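Long-range contact in endo-beta-1,4-mannanase (Alicyclobacillus acidocaldarius, PDB 4CD8), which probably hydrolyses internal beta-1,4-mannosidic linkages in mannans as a family GH113 glycoside hydrolase: residues D60-D73 with A122-Y134. Numbering follows the deposited sequence.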
loop_
_atom_site.group_PDB
_atom_site.type_symbol
_atom_site.label_atom_id
_atom_site.label_comp_id
_atom_site.label_asym_id
_atom_site.label_seq_id
_atom_site.Cartn_x
_atom_site.Cartn_y
_atom_site.Cartn_z
ATOM N N ASP A 60 21.297 -2.414 8.902
ATOM C CA ASP A 60 21.104 -3.156 10.171
ATOM C C ASP A 60 19.877 -4.101 10.020
ATOM O O ASP A 60 18.803 -3.669 9.614
ATOM C CB ASP A 60 20.940 -2.123 11.306
ATOM C CG ASP A 60 20.764 -2.731 12.676
ATOM O OD1 ASP A 60 20.443 -3.935 12.800
ATOM O OD2 ASP A 60 20.976 -1.985 13.667
ATOM N N PRO A 61 20.057 -5.412 10.288
ATOM C CA PRO A 61 18.918 -6.312 10.077
ATOM C C PRO A 61 17.767 -6.193 11.086
ATOM O O PRO A 61 16.725 -6.837 10.923
ATOM C CB PRO A 61 19.558 -7.705 10.194
ATOM C CG PRO A 61 20.761 -7.501 11.065
ATOM C CD PRO A 61 21.271 -6.153 10.648
ATOM N N ALA A 62 17.959 -5.412 12.147
ATOM C CA ALA A 62 16.954 -5.267 13.193
ATOM C C ALA A 62 15.770 -4.479 12.713
ATOM O O ALA A 62 15.923 -3.465 12.039
ATOM C CB ALA A 62 17.576 -4.561 14.406
ATOM N N ILE A 63 14.587 -4.928 13.112
ATOM C CA ILE A 63 13.337 -4.240 12.872
ATOM C C ILE A 63 12.530 -4.090 14.175
ATOM O O ILE A 63 12.280 -5.053 14.918
ATOM C CB ILE A 63 12.446 -4.984 11.837
ATOM C CG1 ILE A 63 13.244 -5.336 10.573
ATOM C CG2 ILE A 63 11.246 -4.130 11.508
ATOM C CD1 ILE A 63 12.478 -6.225 9.618
ATOM N N ALA A 64 12.115 -2.854 14.428
ATOM C CA ALA A 64 11.293 -2.527 15.586
ATOM C C ALA A 64 9.840 -2.429 15.179
ATOM O O ALA A 64 9.460 -1.596 14.362
ATOM C CB ALA A 64 11.775 -1.199 16.205
ATOM N N TYR A 65 9.010 -3.289 15.755
ATOM C CA TYR A 65 7.571 -3.209 15.524
ATOM C C TYR A 65 6.797 -3.675 16.749
ATOM O O TYR A 65 7.386 -4.218 17.701
ATOM C CB TYR A 65 7.166 -4.033 14.301
ATOM C CG TYR A 65 7.560 -5.504 14.392
ATOM C CD1 TYR A 65 8.823 -5.929 13.979
ATOM C CD2 TYR A 65 6.674 -6.455 14.899
ATOM C CE1 TYR A 65 9.195 -7.262 14.047
ATOM C CE2 TYR A 65 7.023 -7.795 14.969
ATOM C CZ TYR A 65 8.285 -8.187 14.548
ATOM O OH TYR A 65 8.642 -9.490 14.628
ATOM N N GLY A 66 5.484 -3.484 16.707
ATOM C CA GLY A 66 4.669 -3.589 17.892
ATOM C C GLY A 66 4.948 -2.402 18.811
ATOM O O GLY A 66 5.709 -1.510 18.464
ATOM N N PRO A 67 4.256 -2.359 19.939
ATOM C CA PRO A 67 4.448 -1.308 20.937
ATOM C C PRO A 67 5.905 -1.289 21.325
ATOM O O PRO A 67 6.508 -2.327 21.440
ATOM C CB PRO A 67 3.552 -1.767 22.093
ATOM C CG PRO A 67 2.512 -2.607 21.432
ATOM C CD PRO A 67 3.296 -3.370 20.409
ATOM N N PRO A 68 6.476 -0.108 21.545
ATOM C CA PRO A 68 5.891 1.215 21.536
ATOM C C PRO A 68 5.963 1.945 20.189
ATOM O O PRO A 68 5.603 3.130 20.100
ATOM C CB PRO A 68 6.787 1.960 22.547
ATOM C CG PRO A 68 8.112 1.380 22.298
ATOM C CD PRO A 68 7.878 -0.079 22.007
ATOM N N VAL A 69 6.439 1.260 19.151
ATOM C CA VAL A 69 6.678 1.879 17.864
ATOM C C VAL A 69 5.402 1.944 17.051
ATOM O O VAL A 69 4.919 3.031 16.714
ATOM C CB VAL A 69 7.766 1.105 17.113
ATOM C CG1 VAL A 69 7.918 1.618 15.676
ATOM C CG2 VAL A 69 9.069 1.170 17.928
ATOM N N THR A 70 4.831 0.775 16.776
ATOM C CA THR A 70 3.641 0.721 15.932
ATOM C C THR A 70 2.355 0.517 16.744
ATOM O O THR A 70 2.382 0.177 17.932
ATOM C CB THR A 70 3.707 -0.453 14.907
ATOM O OG1 THR A 70 3.506 -1.697 15.600
ATOM C CG2 THR A 70 5.023 -0.465 14.225
ATOM N N VAL A 71 1.233 0.654 16.041
ATOM C CA VAL A 71 -0.055 0.227 16.546
ATOM C C VAL A 71 0.064 -1.195 17.124
ATOM O O VAL A 71 0.787 -2.021 16.623
ATOM C CB VAL A 71 -1.148 0.260 15.455
ATOM C CG1 VAL A 71 -1.536 1.686 15.157
ATOM C CG2 VAL A 71 -0.700 -0.442 14.172
ATOM N N SER A 72 -0.590 -1.410 18.246
ATOM C CA SER A 72 -0.653 -2.710 18.866
ATOM C C SER A 72 -1.493 -3.668 18.053
ATOM O O SER A 72 -2.305 -3.253 17.217
ATOM C CB SER A 72 -1.259 -2.633 20.256
ATOM O OG SER A 72 -2.604 -2.245 20.188
ATOM N N ASP A 73 -1.321 -4.958 18.338
ATOM C CA ASP A 73 -2.187 -5.948 17.702
ATOM C C ASP A 73 -3.692 -5.614 17.979
ATOM O O ASP A 73 -4.562 -5.778 17.108
ATOM C CB ASP A 73 -1.883 -7.342 18.222
ATOM C CG ASP A 73 -0.518 -7.892 17.783
ATOM O OD1 ASP A 73 0.173 -7.260 16.931
ATOM O OD2 ASP A 73 -0.145 -9.003 18.286
ATOM N N ALA A 122 19.985 -12.443 7.719
ATOM C CA ALA A 122 19.522 -11.970 9.000
ATOM C C ALA A 122 18.332 -11.010 8.873
ATOM O O ALA A 122 17.391 -11.065 9.668
ATOM C CB ALA A 122 20.643 -11.310 9.746
ATOM N N TRP A 123 18.388 -10.109 7.889
ATOM C CA TRP A 123 17.285 -9.178 7.693
ATOM C C TRP A 123 16.013 -9.935 7.324
ATOM O O TRP A 123 14.957 -9.662 7.877
ATOM C CB TRP A 123 17.603 -8.130 6.636
ATOM C CG TRP A 123 16.454 -7.197 6.430
ATOM C CD1 TRP A 123 16.111 -6.112 7.215
ATOM C CD2 TRP A 123 15.390 -7.352 5.478
ATOM N NE1 TRP A 123 14.933 -5.560 6.762
ATOM C CE2 TRP A 123 14.485 -6.296 5.688
ATOM C CE3 TRP A 123 15.137 -8.272 4.438
ATOM C CZ2 TRP A 123 13.335 -6.144 4.936
ATOM C CZ3 TRP A 123 13.989 -8.095 3.652
ATOM C CH2 TRP A 123 13.111 -7.042 3.911
ATOM N N PHE A 124 16.142 -10.911 6.416
ATOM C CA PHE A 124 14.974 -11.678 6.062
ATOM C C PHE A 124 14.421 -12.476 7.249
ATOM O O PHE A 124 13.207 -12.705 7.326
ATOM C CB PHE A 124 15.257 -12.593 4.882
ATOM C CG PHE A 124 14.915 -11.999 3.554
ATOM C CD1 PHE A 124 13.611 -12.030 3.074
ATOM C CD2 PHE A 124 15.879 -11.414 2.774
ATOM C CE1 PHE A 124 13.297 -11.475 1.861
ATOM C CE2 PHE A 124 15.560 -10.860 1.547
ATOM C CZ PHE A 124 14.272 -10.906 1.088
ATOM N N GLY A 125 15.294 -12.895 8.172
ATOM C CA GLY A 125 14.813 -13.536 9.391
ATOM C C GLY A 125 13.943 -12.593 10.201
ATOM O O GLY A 125 12.870 -12.930 10.642
ATOM N N SER A 126 14.438 -11.371 10.399
ATOM C CA SER A 126 13.670 -10.384 11.147
ATOM C C SER A 126 12.368 -10.042 10.428
ATOM O O SER A 126 11.325 -9.928 11.052
ATOM C CB SER A 126 14.454 -9.093 11.271
ATOM O OG SER A 126 15.652 -9.278 11.985
ATOM N N TYR A 127 12.470 -9.866 9.116
ATOM C CA TYR A 127 11.315 -9.492 8.286
ATOM C C TYR A 127 10.259 -10.616 8.203
ATOM O O TYR A 127 9.080 -10.373 8.337
ATOM C CB TYR A 127 11.788 -9.148 6.909
ATOM C CG TYR A 127 10.722 -8.550 6.056
ATOM C CD1 TYR A 127 10.329 -7.226 6.211
ATOM C CD2 TYR A 127 10.117 -9.267 5.062
ATOM C CE1 TYR A 127 9.353 -6.667 5.430
ATOM C CE2 TYR A 127 9.142 -8.715 4.259
ATOM C CZ TYR A 127 8.745 -7.420 4.428
ATOM O OH TYR A 127 7.783 -6.876 3.613
ATOM N N SER A 128 10.739 -11.847 8.068
ATOM C CA SER A 128 9.837 -13.007 7.986
ATOM C C SER A 128 9.124 -13.197 9.339
ATOM O O SER A 128 7.930 -13.450 9.412
ATOM C CB SER A 128 10.618 -14.237 7.575
ATOM O OG SER A 128 9.760 -15.327 7.597
ATOM N N ASP A 129 9.854 -12.901 10.427
ATOM C CA ASP A 129 9.272 -12.950 11.749
ATOM C C ASP A 129 8.111 -11.911 11.835
ATOM O O ASP A 129 7.031 -12.173 12.337
ATOM C CB ASP A 129 10.397 -12.678 12.756
ATOM C CG ASP A 129 11.108 -13.925 13.227
ATOM O OD1 ASP A 129 10.810 -15.037 12.753
ATOM O OD2 ASP A 129 12.008 -13.783 14.079
ATOM N N MET A 130 8.379 -10.703 11.375
ATOM C CA MET A 130 7.377 -9.687 11.367
ATOM C C MET A 130 6.165 -10.033 10.482
ATOM O O MET A 130 5.034 -9.881 10.932
ATOM C CB MET A 130 8.012 -8.401 10.876
ATOM C CG MET A 130 7.097 -7.206 10.934
ATOM S SD MET A 130 7.756 -5.649 10.413
ATOM C CE MET A 130 7.660 -5.684 8.657
ATOM N N MET A 131 6.414 -10.470 9.244
ATOM C CA MET A 131 5.315 -10.794 8.334
ATOM C C MET A 131 4.489 -11.971 8.844
ATOM O O MET A 131 3.262 -11.957 8.738
ATOM C CB MET A 131 5.818 -11.126 6.931
ATOM C CG MET A 131 6.448 -9.985 6.167
ATOM S SD MET A 131 5.300 -8.631 5.919
ATOM C CE MET A 131 5.927 -7.703 7.148
ATOM N N ALA A 132 5.164 -12.986 9.382
ATOM C CA ALA A 132 4.452 -14.148 9.947
ATOM C C ALA A 132 3.532 -13.722 11.085
ATOM O O ALA A 132 2.392 -14.156 11.201
ATOM C CB ALA A 132 5.465 -15.140 10.432
ATOM N N HIS A 133 4.047 -12.815 11.937
ATOM C CA HIS A 133 3.262 -12.314 13.058
ATOM C C HIS A 133 2.008 -11.614 12.563
ATOM O O HIS A 133 0.918 -11.854 13.080
ATOM C CB HIS A 133 4.071 -11.341 13.934
ATOM C CG HIS A 133 3.248 -10.677 14.986
ATOM N ND1 HIS A 133 2.964 -11.274 16.191
ATOM C CD2 HIS A 133 2.592 -9.491 14.991
ATOM C CE1 HIS A 133 2.181 -10.481 16.900
ATOM N NE2 HIS A 133 1.942 -9.389 16.197
ATOM N N TYR A 134 2.165 -10.713 11.579
ATOM C CA TYR A 134 1.021 -9.963 11.105
ATOM C C TYR A 134 0.112 -10.743 10.179
ATOM O O TYR A 134 -1.064 -10.460 10.175
ATOM C CB TYR A 134 1.413 -8.590 10.556
ATOM C CG TYR A 134 1.914 -7.676 11.674
ATOM C CD1 TYR A 134 1.071 -7.246 12.676
ATOM C CD2 TYR A 134 3.252 -7.300 11.728
ATOM C CE1 TYR A 134 1.517 -6.413 13.703
ATOM C CE2 TYR A 134 3.697 -6.466 12.731
ATOM C CZ TYR A 134 2.833 -6.060 13.729
ATOM O OH TYR A 134 3.295 -5.249 14.729
HETATM O O HOH W 1 11.628 -9.523 13.600
HETATM O O HOH W 2 1.530 -4.724 16.637
#
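In the TIM-barrel fold of this enzyme, the connection from strand 46-55 to helix 73-85 runs along helix 120-140, and Pro61, Ile63, Tyr65 and Asp73 touch it in turn. Pro61 CB rests 3.5 Å from Trp123 N, and its carbonyl O accepts a 2.9 Å hydrogen bond from Ser126 OG, which lies above the carbonyl plane. Ile63 pushes CD1 against the Tyr127 backbone, while its CG2 meets Met130 SD at 4.0 Å. Here the short strand 63-64 pairs antiparallel with strand 46-55, and Val96 of the barrel strand 89-98 touches both Ile63 and Met130. Tyr65 lays one ring face on Met130, whose CG sits 3.6 Å from the ring centroid in a CH-pi contact. Met130 CG is anti to its backbone N (chi1 -175°) and the chain runs on extended to SD, which sets the sulfur obliquely to the same ring, a Met-aromatic contact. A water joins Tyr65 OH to Ser126 O. With an alanine at Tyr65, the Met130 side chain would probably lose its aromatic cover, and the water its phenol partner. At the far end, His133 NE2 donates to Asp73 OD1 on its syn side, 2.9 Å away and nearly straight at 173°. A second water bridges Asp73 OD1, Val71 O and Tyr134 OH.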